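PDB 2HX1: predicted sugar phosphatases of the HAD superfamily from Cytophaga hutchinsonii, which probably hydrolyses phosphate esters of sugars or related small molecules with the help of a bound magnesium ion, as other HAD-superfamily phosphatases do. Local coordinates for residues K15-D20 with E227-G232; V100-T105 with M119-A124; N107-L112 with V137-E142; G246-L251 with V272-C277. All blocks are in the same frame, centred on the assembly; numbering follows the deposited sequence. Where two conformers were deposited one is given.

How the contacts relate
The four contacts fall into two groups, one in each parallel sheet of the chain. Contacts 1 and 4, with centres about 9 Å apart, share the six-stranded sheet, where strands 228-232 and 248-252 are neighbours. Contacts 2 and 3, centres about 8 Å apart, belong to the five-stranded sheet through adjacent strands 98-103 and 133-138. Centres in different groups are about 27 to 38 Å apart. Along the chain, contact 1 pairs residues on both sides of the span holding contacts 2 and 3, whose segments alternate; contact 4 follows them all. This is consistent with a HAD core carrying an inserted alpha/beta cap, with the magnesium ion on the core side.

Contact 1 (K15-D20 with E227-G232); sequences KCIFFD and EILMVG. With MG (magnesium ion), chain E.
Phe18 and Ile228 form the hydrophobic centre of this parallel strand pairing. Ile228 CG2 stands over the middle of the Phe18 ring, 3.5 Å from its centroid and 7° off the ring normal, so the CH-pi contact is made squarely on a face. With Phe18 CG anti to the carbonyl carbon (chi1 -60°), the ring lies against Ile228. Further along the same face of the sheet, the selenium of selenomethionine Met230 touches Phe18 CB at 3.7 Å, and the bent Met230 chain brings CE against Asp20 N.

Glu227 closes the other end. Its side chain runs alongside that of Lys15, both extended, and Lys15 NZ meets Glu227 OE1 at 2.6 Å, on the syn side but 33° out of the carboxylate plane; the bond to OE2 is weak. Between these ends the ladder includes Phe18 N to Leu229 O (2.7 Å) and Asp20 N to Val231 O (2.9 Å). The second of these holds the main chain of Asp20, whose side-chain OD2 binds the magnesium ion at 2.0 Å. Phe22 O and Asp233 OD1 also bind the metal, with three waters, and Lys204 forms a salt bridge with Asp20 OD1. A metal-binding aspartate at this strand end is as in HAD motif I.

Strands 48-53 and 248-252 flank the pair in the sheet, while helix 208-218 covers the face bearing Cys16, Phe18, Ile228 and Met230.

Contact 2 (V100-T105 with M119-A124); sequences VAYLGT and MLPVSA
The Tyr102 ring lies against the backbone of Leu120 and Pro121, with Pro121 CA over its centre, 3.9 Å from the centroid and 11° off the normal. Tyr102 CG sits between its backbone N and carbonyl carbon (chi1 70°), which folds the ring across to the neighbouring strand; Tyr102 CE2 then comes within 3.9 Å of Pro121 CD. Met119, a selenomethionine with a chain bent at chi2 and chi3, puts SE 3.9 Å from Val100 CB and CE against Tyr102 CD2. Leu103 CD2 packs on Val122 CB at 3.7 Å.

Three backbone bonds set this register: Leu120 N to Val100 O, Tyr102 N to Leu120 O (2.9 Å), and Val122 N to Tyr102 O (2.9 Å). The last reaches into the 3-10 turn that follows strand 117-121. Farther out, Ala109 of helix 106-110 touches both Tyr102 and Met119, the helix being the connection in this beta-alpha-beta unit, while Thr153 of helix 146-159 meets Leu103 and Val122.

All three hydrogen bonds between the segments are main chain to main chain and align strand 117-121, outermost in the five-stranded sheet within this chain; side chains add apolar contacts, and the Tyr102 ring a CH-pi contact with main-chain Pro121 CA.

Contact 3 (N107-L112 with V137-E142); sequences NSANYL and VLLDDE. With EDO (1,2-ethanediol), chain N.
Leu112, Ala109 and Ser108 meet Leu139 and Val137 in a mainly apolar contact of an alpha/beta unit, between helix 106-110 with the turn after it and the end of strand 133-138 with its following loop. Helix 106-110 follows strand 98-103 of the five-stranded parallel sheet, in which strand 133-138 is the adjacent strand. Such a Rossmann-like sheet is consistent with the C2-type cap found in several HAD phosphatases.

The evidence for an apolar interface is that its approaches are mostly carbon to carbon. Leu139 takes the largest share. With CG anti to the carbonyl carbon (chi1 -62°), the branch faces the helical segment and its two methyls take different partners: CD2 meets Leu112 CD1 tip to tip at 3.7 Å, whereas CD1 reaches the helix, 3.7 Å from Ala109 CA. Leu112 CD1 also touches Val137 CG2, 4.1 Å away, and thereby spans two residues of 137-142. Ser108 contributes a polar atom to this surface, its OG lying 3.5 Å from Leu139 CB; that hydroxyl is hydrogen-bonded to Thr105 O one turn back, which satisfies it without a polar partner in 137-142. Ile91 of helix 83-94 packs on both Leu112 and Val137.

Beyond Leu139 the chain turns. A 1,2-ethanediol molecule, probably from the crystallisation liquor, hydrogen-bonds through O2 to Asp140 OD1 at 3.2 Å and also to Tyr173 OH. The same Asp140 OD1 closes an Asx turn, accepting Glu142 N on its anti lone pair at 2.8 Å, with an N-H...O angle of 162°.

Contact 4 (G246-L251 with V272-C277); sequences GLDTAL and VPTHIC
Thr249 and Thr274 make reciprocal hydrogen bonds, each backbone N-H donating to the other's hydroxyl oxygen: Thr249 N to Thr274 OG1 at 2.9 Å and a nearly straight 171°, Thr274 N to Thr249 OG1 at 3.2 Å. Thr249 OG1 is placed between its backbone N and carbonyl carbon (chi1 58°), whereas Thr274 OG1 lies roughly anti to its carbonyl carbon (chi1 -37°), with Thr274 CG2 3.8 Å from Asp248 OD2. The Thr249 hydroxyl has a second partner in Asn243 OD1.

The pairing joins the two strands of a beta-alpha-beta unit, 248-252 and 275-277, linked through helix 262-269, with 275-277 last in the six-stranded sheet within this chain and its Ile276 backbone bonded to Glu5. Leu251 N bonds to His275 O at 2.9 Å, and Cys277 N to Leu251 O at 2.8 Å. Leu251 CB rests on Pro273 CG at 3.9 Å, and Ile239 of helix 235-245 packs on both residues.

On the face with Ala250, the His275 ring has Thr274 CG2 3.6 Å above its plane, toward the rim. Both ring nitrogens are engaged, ND1 by Glu5 OE2 and NE2 by the Tyr14 hydroxyl. Tyr14 OH also hydrogen-bonds to Asp248 OD2, bridging this oxygen and His275 NE2, which stand 4.6 Å apart.

Contact 1 (K15-D20 with E227-G232)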
loop_
_atom_site.group_PDB
_atom_site.type_symbol
_atom_site.label_atom_id
_atom_site.label_comp_id
_atom_site.label_asym_id
_atom_site.label_seq_id
_atom_site.Cartn_x
_atom_site.Cartn_y
_atom_site.Cartn_z
ATOM N N LYS A 15 30.900 24.536 4.025
ATOM C CA LYS A 15 32.221 23.970 4.255
ATOM C C LYS A 15 32.415 22.627 3.544
ATOM O O LYS A 15 33.537 22.250 3.250
ATOM C CB LYS A 15 32.467 23.858 5.764
ATOM C CG LYS A 15 32.539 25.240 6.420
ATOM C CD LYS A 15 32.812 25.163 7.916
ATOM C CE LYS A 15 32.621 26.502 8.611
ATOM N NZ LYS A 15 32.466 26.377 10.124
ATOM N N CYS A 16 31.324 21.914 3.251
ATOM C CA CYS A 16 31.421 20.684 2.447
ATOM C C CYS A 16 30.172 20.471 1.631
ATOM O O CYS A 16 29.080 20.844 2.064
ATOM C CB CYS A 16 31.651 19.477 3.340
ATOM S SG CYS A 16 32.154 17.987 2.460
ATOM N N ILE A 17 30.344 19.931 0.424
ATOM C CA ILE A 17 29.224 19.550 -0.423
ATOM C C ILE A 17 29.097 18.023 -0.396
ATOM O O ILE A 17 30.103 17.307 -0.473
ATOM C CB ILE A 17 29.411 20.054 -1.914
ATOM C CG1 ILE A 17 29.929 21.493 -1.953
ATOM C CG2 ILE A 17 28.107 19.978 -2.708
ATOM C CD1 ILE A 17 28.944 22.504 -1.351
ATOM N N PHE A 18 27.874 17.529 -0.243
ATOM C CA PHE A 18 27.549 16.128 -0.534
ATOM C C PHE A 18 26.774 16.070 -1.856
ATOM O O PHE A 18 25.750 16.709 -1.994
ATOM C CB PHE A 18 26.687 15.460 0.562
ATOM C CG PHE A 18 27.322 15.411 1.943
ATOM C CD1 PHE A 18 28.648 15.713 2.163
ATOM C CD2 PHE A 18 26.569 14.989 3.030
ATOM C CE1 PHE A 18 29.197 15.642 3.440
ATOM C CE2 PHE A 18 27.122 14.951 4.307
ATOM C CZ PHE A 18 28.433 15.249 4.493
ATOM N N PHE A 19 27.313 15.322 -2.822
ATOM C CA PHE A 19 26.708 15.170 -4.131
ATOM C C PHE A 19 26.093 13.770 -4.262
ATOM O O PHE A 19 26.782 12.803 -4.041
ATOM C CB PHE A 19 27.769 15.306 -5.228
ATOM C CG PHE A 19 28.259 16.723 -5.479
ATOM C CD1 PHE A 19 27.488 17.633 -6.177
ATOM C CD2 PHE A 19 29.499 17.114 -5.062
ATOM C CE1 PHE A 19 27.935 18.898 -6.425
ATOM C CE2 PHE A 19 29.947 18.392 -5.303
ATOM C CZ PHE A 19 29.190 19.265 -6.006
ATOM N N ASP A 20 24.799 13.675 -4.578
ATOM C CA ASP A 20 24.250 12.486 -5.215
ATOM C C ASP A 20 24.902 12.381 -6.608
ATOM O O ASP A 20 25.321 13.408 -7.152
ATOM C CB ASP A 20 22.725 12.605 -5.327
ATOM C CG ASP A 20 22.094 11.467 -6.105
ATOM O OD1 ASP A 20 22.464 10.304 -5.886
ATOM O OD2 ASP A 20 21.218 11.743 -6.948
ATOM N N GLU A 227 26.182 23.725 7.676
ATOM C CA GLU A 227 27.302 24.193 6.838
ATOM C C GLU A 227 27.708 23.124 5.811
ATOM O O GLU A 227 28.726 23.236 5.161
ATOM C CB GLU A 227 28.509 24.578 7.701
ATOM C CG GLU A 227 28.256 25.782 8.611
ATOM C CD GLU A 227 29.428 26.085 9.547
ATOM O OE1 GLU A 227 30.124 25.154 10.004
ATOM O OE2 GLU A 227 29.663 27.264 9.835
ATOM N N ILE A 228 26.912 22.072 5.710
ATOM C CA ILE A 228 27.052 21.078 4.670
ATOM C C ILE A 228 25.847 21.188 3.721
ATOM O O ILE A 228 24.713 21.322 4.171
ATOM C CB ILE A 228 27.121 19.690 5.278
ATOM C CG1 ILE A 228 28.380 19.560 6.169
ATOM C CG2 ILE A 228 27.115 18.647 4.187
ATOM C CD1 ILE A 228 28.440 18.241 7.008
ATOM N N LEU A 229 26.102 21.130 2.410
ATOM C CA LEU A 229 25.015 21.138 1.395
ATOM C C LEU A 229 24.859 19.762 0.710
ATOM O O LEU A 229 25.803 19.262 0.094
ATOM C CB LEU A 229 25.292 22.236 0.364
ATOM C CG LEU A 229 24.217 22.469 -0.686
ATOM C CD1 LEU A 229 22.915 22.880 -0.032
ATOM C CD2 LEU A 229 24.668 23.463 -1.762
HETATM N N MSE A 230 23.683 19.147 0.858
HETATM C CA MSE A 230 23.357 17.907 0.144
HETATM C C MSE A 230 22.709 18.288 -1.170
HETATM O O MSE A 230 21.684 18.958 -1.178
HETATM C CB MSE A 230 22.399 16.998 0.931
HETATM C CG MSE A 230 21.821 15.822 0.090
HETATM SE SE MSE A 230 23.166 14.440 -0.162
HETATM C CE MSE A 230 22.919 13.726 -1.947
ATOM N N VAL A 231 23.285 17.825 -2.273
ATOM C CA VAL A 231 22.815 18.167 -3.629
ATOM C C VAL A 231 22.213 16.937 -4.291
ATOM O O VAL A 231 22.887 15.916 -4.477
ATOM C CB VAL A 231 24.006 18.748 -4.471
ATOM C CG1 VAL A 231 23.565 19.083 -5.884
ATOM C CG2 VAL A 231 24.607 19.991 -3.750
ATOM N N GLY A 232 20.936 16.998 -4.635
ATOM C CA GLY A 232 20.284 15.837 -5.248
ATOM C C GLY A 232 19.132 16.146 -6.178
ATOM O O GLY A 232 18.626 17.275 -6.202
HETATM MG MG MG E . 19.921 10.929 -8.180
HETATM O O HOH W 1 20.892 9.165 -7.787
HETATM O O HOH W 2 18.782 10.663 -6.376
HETATM O O HOH W 3 18.676 10.009 -9.441
#

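Contact 2 (V100-T105 with M119-A124)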
loop_
_atom_site.group_PDB
_atom_site.type_symbol
_atom_site.label_atom_id
_atom_site.label_comp_id
_atom_site.label_asym_id
_atom_site.label_seq_id
_atom_site.Cartn_x
_atom_site.Cartn_y
_atom_site.Cartn_z
ATOM N N VAL A 100 26.296 -16.274 1.762
ATOM C CA VAL A 100 25.454 -15.089 1.468
ATOM C C VAL A 100 25.007 -15.234 0.017
ATOM O O VAL A 100 25.839 -15.328 -0.881
ATOM C CB VAL A 100 26.224 -13.751 1.738
ATOM C CG1 VAL A 100 25.467 -12.536 1.224
ATOM C CG2 VAL A 100 26.485 -13.586 3.242
ATOM N N ALA A 101 23.696 -15.372 -0.198
ATOM C CA ALA A 101 23.136 -15.500 -1.547
ATOM C C ALA A 101 22.968 -14.098 -2.160
ATOM O O ALA A 101 22.712 -13.121 -1.452
ATOM C CB ALA A 101 21.815 -16.277 -1.501
ATOM N N TYR A 102 23.173 -13.970 -3.458
ATOM C CA TYR A 102 23.011 -12.672 -4.073
ATOM C C TYR A 102 22.293 -12.719 -5.402
ATOM O O TYR A 102 22.349 -13.699 -6.122
ATOM C CB TYR A 102 24.361 -11.959 -4.233
ATOM C CG TYR A 102 25.313 -12.551 -5.270
ATOM C CD1 TYR A 102 25.252 -12.154 -6.595
ATOM C CD2 TYR A 102 26.296 -13.482 -4.898
ATOM C CE1 TYR A 102 26.138 -12.673 -7.542
ATOM C CE2 TYR A 102 27.169 -13.995 -5.814
ATOM C CZ TYR A 102 27.092 -13.591 -7.139
ATOM O OH TYR A 102 27.959 -14.110 -8.049
ATOM N N LEU A 103 21.637 -11.605 -5.700
ATOM C CA LEU A 103 21.082 -11.326 -6.993
ATOM C C LEU A 103 21.904 -10.201 -7.618
ATOM O O LEU A 103 21.930 -9.080 -7.123
ATOM C CB LEU A 103 19.589 -10.955 -6.886
ATOM C CG LEU A 103 18.586 -12.069 -6.597
ATOM C CD1 LEU A 103 17.164 -11.527 -6.678
ATOM C CD2 LEU A 103 18.761 -13.298 -7.529
ATOM N N GLY A 104 22.608 -10.526 -8.698
ATOM C CA GLY A 104 23.510 -9.570 -9.346
ATOM C C GLY A 104 24.533 -10.274 -10.211
ATOM O O GLY A 104 24.321 -11.420 -10.612
ATOM N N THR A 105 25.640 -9.573 -10.485
ATOM C CA THR A 105 26.781 -10.090 -11.231
ATOM C C THR A 105 27.899 -10.484 -10.265
ATOM O O THR A 105 27.991 -9.983 -9.141
ATOM C CB THR A 105 27.369 -9.021 -12.208
ATOM O OG1 THR A 105 27.615 -7.787 -11.503
ATOM C CG2 THR A 105 26.440 -8.758 -13.399
HETATM N N MSE A 119 30.179 -16.135 -0.972
HETATM C CA MSE A 119 29.188 -15.498 -1.814
HETATM C C MSE A 119 28.791 -16.512 -2.880
HETATM O O MSE A 119 29.676 -17.084 -3.528
HETATM C CB MSE A 119 29.800 -14.317 -2.536
HETATM C CG MSE A 119 30.336 -13.213 -1.650
HETATM SE SE MSE A 119 28.940 -12.358 -0.699
HETATM C CE MSE A 119 28.097 -11.297 -2.205
ATOM N N LEU A 120 27.480 -16.734 -3.056
ATOM C CA LEU A 120 26.928 -17.510 -4.200
ATOM C C LEU A 120 25.667 -16.851 -4.784
ATOM O O LEU A 120 24.820 -16.335 -4.039
ATOM C CB LEU A 120 26.548 -18.933 -3.781
ATOM C CG LEU A 120 27.639 -19.991 -3.554
ATOM C CD1 LEU A 120 27.040 -21.191 -2.846
ATOM C CD2 LEU A 120 28.258 -20.444 -4.859
ATOM N N PRO A 121 25.501 -16.922 -6.108
ATOM C CA PRO A 121 24.281 -16.388 -6.676
ATOM C C PRO A 121 23.098 -17.232 -6.236
ATOM O O PRO A 121 23.249 -18.452 -6.017
ATOM C CB PRO A 121 24.496 -16.533 -8.174
ATOM C CG PRO A 121 25.436 -17.663 -8.305
ATOM C CD PRO A 121 26.362 -17.528 -7.129
ATOM N N VAL A 122 21.924 -16.618 -6.123
ATOM C CA VAL A 122 20.699 -17.386 -5.814
ATOM C C VAL A 122 20.556 -18.626 -6.721
ATOM O O VAL A 122 20.105 -19.667 -6.260
ATOM C CB VAL A 122 19.413 -16.503 -5.848
ATOM C CG1 VAL A 122 18.153 -17.367 -5.850
ATOM C CG2 VAL A 122 19.385 -15.544 -4.637
ATOM N N SER A 123 21.001 -18.532 -7.969
ATOM C CA SER A 123 20.937 -19.639 -8.916
ATOM C C SER A 123 21.683 -20.894 -8.482
ATOM O O SER A 123 21.350 -21.994 -8.929
ATOM C CB SER A 123 21.566 -19.216 -10.236
ATOM O OG SER A 123 22.924 -18.911 -10.029
ATOM N N ALA A 124 22.706 -20.731 -7.644
ATOM C CA ALA A 124 23.512 -21.865 -7.154
ATOM C C ALA A 124 23.052 -22.382 -5.808
ATOM O O ALA A 124 23.798 -23.137 -5.144
ATOM C CB ALA A 124 24.997 -21.482 -7.085
#

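Contact 3 (N107-L112 with V137-E142)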
loop_
_atom_site.group_PDB
_atom_site.type_symbol
_atom_site.label_atom_id
_atom_site.label_comp_id
_atom_site.label_asym_id
_atom_site.label_seq_id
_atom_site.Cartn_x
_atom_site.Cartn_y
_atom_site.Cartn_z
ATOM N N ASN A 107 30.939 -9.581 -10.463
ATOM C CA ASN A 107 31.679 -8.359 -10.166
ATOM C C ASN A 107 30.985 -7.523 -9.060
ATOM O O ASN A 107 31.638 -6.973 -8.188
ATOM C CB ASN A 107 31.890 -7.544 -11.452
ATOM C CG ASN A 107 32.785 -8.263 -12.493
ATOM O OD1 ASN A 107 33.467 -9.264 -12.197
ATOM N ND2 ASN A 107 32.782 -7.732 -13.726
ATOM N N SER A 108 29.652 -7.452 -9.083
ATOM C CA SER A 108 28.919 -6.765 -7.994
ATOM C C SER A 108 29.132 -7.438 -6.640
ATOM O O SER A 108 29.145 -6.770 -5.616
ATOM C CB SER A 108 27.415 -6.631 -8.307
ATOM O OG SER A 108 26.699 -7.865 -8.249
ATOM N N ALA A 109 29.337 -8.757 -6.646
ATOM C CA ALA A 109 29.505 -9.541 -5.420
ATOM C C ALA A 109 30.924 -9.505 -4.839
ATOM O O ALA A 109 31.102 -9.785 -3.667
ATOM C CB ALA A 109 29.119 -10.959 -5.701
ATOM N N ASN A 110 31.915 -9.174 -5.664
ATOM C CA ASN A 110 33.343 -9.237 -5.284
ATOM C C ASN A 110 33.729 -8.388 -4.065
ATOM O O ASN A 110 34.456 -8.835 -3.165
ATOM C CB ASN A 110 34.219 -8.848 -6.490
ATOM C CG ASN A 110 34.506 -10.034 -7.436
ATOM O OD1 ASN A 110 34.333 -11.217 -7.078
ATOM N ND2 ASN A 110 34.976 -9.711 -8.646
ATOM N N TYR A 111 33.217 -7.168 -4.034
ATOM C CA TYR A 111 33.431 -6.254 -2.910
ATOM C C TYR A 111 32.999 -6.839 -1.563
ATOM O O TYR A 111 33.548 -6.465 -0.521
ATOM C CB TYR A 111 32.631 -4.972 -3.149
ATOM C CG TYR A 111 32.746 -3.879 -2.091
ATOM C CD1 TYR A 111 34.004 -3.429 -1.628
ATOM C CD2 TYR A 111 31.603 -3.237 -1.610
ATOM C CE1 TYR A 111 34.108 -2.382 -0.671
ATOM C CE2 TYR A 111 31.692 -2.191 -0.670
ATOM C CZ TYR A 111 32.937 -1.779 -0.193
ATOM O OH TYR A 111 32.988 -0.751 0.729
ATOM N N LEU A 112 32.001 -7.724 -1.560
ATOM C CA LEU A 112 31.480 -8.239 -0.273
ATOM C C LEU A 112 32.197 -9.508 0.184
ATOM O O LEU A 112 32.024 -9.935 1.336
ATOM C CB LEU A 112 29.963 -8.454 -0.335
ATOM C CG LEU A 112 29.081 -7.207 -0.486
ATOM C CD1 LEU A 112 27.617 -7.631 -0.663
ATOM C CD2 LEU A 112 29.212 -6.298 0.712
ATOM N N VAL A 137 21.581 -10.876 -0.382
ATOM C CA VAL A 137 21.777 -9.477 -0.830
ATOM C C VAL A 137 21.374 -9.255 -2.273
ATOM O O VAL A 137 21.707 -10.048 -3.145
ATOM C CB VAL A 137 23.213 -9.010 -0.598
ATOM C CG1 VAL A 137 23.493 -9.073 0.853
ATOM C CG2 VAL A 137 24.220 -9.895 -1.344
ATOM N N LEU A 138 20.633 -8.181 -2.513
ATOM C CA LEU A 138 20.283 -7.729 -3.864
ATOM C C LEU A 138 21.262 -6.607 -4.294
ATOM O O LEU A 138 21.365 -5.573 -3.636
ATOM C CB LEU A 138 18.813 -7.275 -3.915
ATOM C CG LEU A 138 17.821 -8.328 -4.430
ATOM C CD1 LEU A 138 18.052 -9.633 -3.678
ATOM C CD2 LEU A 138 16.385 -7.860 -4.289
ATOM N N LEU A 139 22.029 -6.853 -5.362
ATOM C CA LEU A 139 23.182 -5.983 -5.712
ATOM C C LEU A 139 23.057 -5.302 -7.081
ATOM O O LEU A 139 23.530 -4.167 -7.256
ATOM C CB LEU A 139 24.495 -6.778 -5.700
ATOM C CG LEU A 139 24.925 -7.412 -4.374
ATOM C CD1 LEU A 139 26.032 -8.382 -4.656
ATOM C CD2 LEU A 139 25.390 -6.338 -3.377
ATOM N N ASP A 140 22.479 -6.009 -8.046
ATOM C CA ASP A 140 22.406 -5.527 -9.430
ATOM C C ASP A 140 21.187 -6.181 -10.114
ATOM O O ASP A 140 20.867 -7.315 -9.844
ATOM C CB ASP A 140 23.715 -5.863 -10.158
ATOM C CG ASP A 140 23.932 -5.039 -11.420
ATOM O OD1 ASP A 140 23.145 -5.177 -12.363
ATOM O OD2 ASP A 140 24.915 -4.268 -11.494
ATOM N N ASP A 141 20.490 -5.439 -10.974
ATOM C CA ASP A 141 19.362 -5.989 -11.732
ATOM C C ASP A 141 19.807 -6.969 -12.827
ATOM O O ASP A 141 19.031 -7.843 -13.257
ATOM C CB ASP A 141 18.514 -4.865 -12.336
ATOM C CG ASP A 141 19.312 -3.995 -13.300
ATOM O OD1 ASP A 141 20.173 -3.258 -12.803
ATOM O OD2 ASP A 141 19.072 -4.050 -14.528
ATOM N N GLU A 142 21.065 -6.860 -13.246
ATOM C CA GLU A 142 21.604 -7.745 -14.280
ATOM C C GLU A 142 22.361 -8.924 -13.684
ATOM O O GLU A 142 22.762 -8.879 -12.536
ATOM C CB GLU A 142 22.537 -6.969 -15.207
ATOM C CG GLU A 142 21.805 -5.976 -16.053
ATOM C CD GLU A 142 22.726 -5.141 -16.932
ATOM O OE1 GLU A 142 23.882 -4.859 -16.525
ATOM O OE2 GLU A 142 22.274 -4.750 -18.026
HETATM C C1 EDO N . 24.030 -1.686 -16.021
HETATM O O1 EDO N . 22.763 -1.023 -16.149
HETATM C C2 EDO N . 24.184 -2.226 -14.609
HETATM O O2 EDO N . 22.903 -2.369 -13.964
#

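Contact 4 (G246-L251 with V272-C277)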
loop_
_atom_site.group_PDB
_atom_site.type_symbol
_atom_site.label_atom_id
_atom_site.label_comp_id
_atom_site.label_asym_id
_atom_site.label_seq_id
_atom_site.Cartn_x
_atom_site.Cartn_y
_atom_site.Cartn_z
ATOM N N GLY A 246 19.662 17.395 9.239
ATOM C CA GLY A 246 20.062 18.764 9.575
ATOM C C GLY A 246 20.883 19.448 8.500
ATOM O O GLY A 246 21.270 20.611 8.655
ATOM N N LEU A 247 21.145 18.751 7.395
ATOM C CA LEU A 247 21.952 19.346 6.317
ATOM C C LEU A 247 21.113 20.381 5.570
ATOM O O LEU A 247 19.891 20.304 5.568
ATOM C CB LEU A 247 22.446 18.273 5.342
ATOM C CG LEU A 247 23.207 17.075 5.922
ATOM C CD1 LEU A 247 23.572 16.082 4.812
ATOM C CD2 LEU A 247 24.457 17.572 6.668
ATOM N N ASP A 248 21.753 21.376 4.954
ATOM C CA ASP A 248 21.009 22.166 3.951
ATOM C C ASP A 248 20.934 21.256 2.740
ATOM O O ASP A 248 21.741 20.328 2.595
ATOM C CB ASP A 248 21.702 23.468 3.589
ATOM C CG ASP A 248 21.365 24.608 4.546
ATOM O OD1 ASP A 248 20.676 24.389 5.566
ATOM O OD2 ASP A 248 21.812 25.738 4.266
ATOM N N THR A 249 19.949 21.509 1.901
ATOM C CA THR A 249 19.720 20.738 0.715
ATOM C C THR A 249 19.478 21.606 -0.531
ATOM O O THR A 249 18.780 22.615 -0.482
ATOM C CB THR A 249 18.519 19.769 0.922
ATOM O OG1 THR A 249 17.340 20.521 1.268
ATOM C CG2 THR A 249 18.855 18.760 2.003
ATOM N N ALA A 250 20.007 21.151 -1.658
ATOM C CA ALA A 250 19.758 21.792 -2.936
ATOM C C ALA A 250 19.193 20.769 -3.889
ATOM O O ALA A 250 19.842 19.754 -4.184
ATOM C CB ALA A 250 21.049 22.429 -3.506
ATOM N N LEU A 251 17.958 20.997 -4.309
ATOM C CA LEU A 251 17.332 20.235 -5.384
ATOM C C LEU A 251 17.854 20.731 -6.731
ATOM O O LEU A 251 17.681 21.913 -7.081
ATOM C CB LEU A 251 15.812 20.420 -5.395
ATOM C CG LEU A 251 15.115 19.574 -6.475
ATOM C CD1 LEU A 251 15.204 18.053 -6.164
ATOM C CD2 LEU A 251 13.676 19.989 -6.675
ATOM N N VAL A 272 10.610 19.985 1.424
ATOM C CA VAL A 272 11.062 21.294 0.967
ATOM C C VAL A 272 12.587 21.398 0.949
ATOM O O VAL A 272 13.249 21.218 1.971
ATOM C CB VAL A 272 10.428 22.401 1.853
ATOM C CG1 VAL A 272 10.731 23.789 1.305
ATOM C CG2 VAL A 272 8.937 22.179 1.916
ATOM N N PRO A 273 13.162 21.702 -0.228
ATOM C CA PRO A 273 14.606 21.917 -0.255
ATOM C C PRO A 273 14.986 23.332 0.201
ATOM O O PRO A 273 14.218 24.276 -0.018
ATOM C CB PRO A 273 14.967 21.695 -1.731
ATOM C CG PRO A 273 13.718 21.832 -2.487
ATOM C CD PRO A 273 12.552 21.883 -1.548
ATOM N N THR A 274 16.159 23.472 0.824
ATOM C CA THR A 274 16.691 24.793 1.174
ATOM C C THR A 274 16.765 25.645 -0.103
ATOM O O THR A 274 16.346 26.803 -0.104
ATOM C CB THR A 274 18.076 24.731 1.867
ATOM O OG1 THR A 274 18.155 23.585 2.752
ATOM C CG2 THR A 274 18.367 26.052 2.649
ATOM N N HIS A 275 17.247 25.047 -1.201
ATOM C CA HIS A 275 17.459 25.770 -2.443
ATOM C C HIS A 275 17.068 24.910 -3.643
ATOM O O HIS A 275 17.059 23.679 -3.555
ATOM C CB HIS A 275 18.933 26.116 -2.610
ATOM C CG HIS A 275 19.519 26.888 -1.484
ATOM N ND1 HIS A 275 19.157 28.186 -1.203
ATOM C CD2 HIS A 275 20.451 26.544 -0.561
ATOM C CE1 HIS A 275 19.838 28.604 -0.144
ATOM N NE2 HIS A 275 20.630 27.624 0.262
ATOM N N ILE A 276 16.747 25.574 -4.752
ATOM C CA ILE A 276 16.473 24.900 -6.008
ATOM C C ILE A 276 17.419 25.490 -7.025
ATOM O O ILE A 276 17.599 26.706 -7.046
ATOM C CB ILE A 276 15.001 25.015 -6.458
ATOM C CG1 ILE A 276 14.085 24.500 -5.339
ATOM C CG2 ILE A 276 14.789 24.206 -7.787
ATOM C CD1 ILE A 276 12.593 24.731 -5.538
ATOM N N CYS A 277 18.089 24.616 -7.783
ATOM C CA CYS A 277 19.050 25.029 -8.812
ATOM C C CYS A 277 18.755 24.256 -10.080
ATOM O O CYS A 277 18.269 23.132 -10.029
ATOM C CB CYS A 277 20.486 24.700 -8.399
ATOM S SG CYS A 277 21.043 25.324 -6.812
#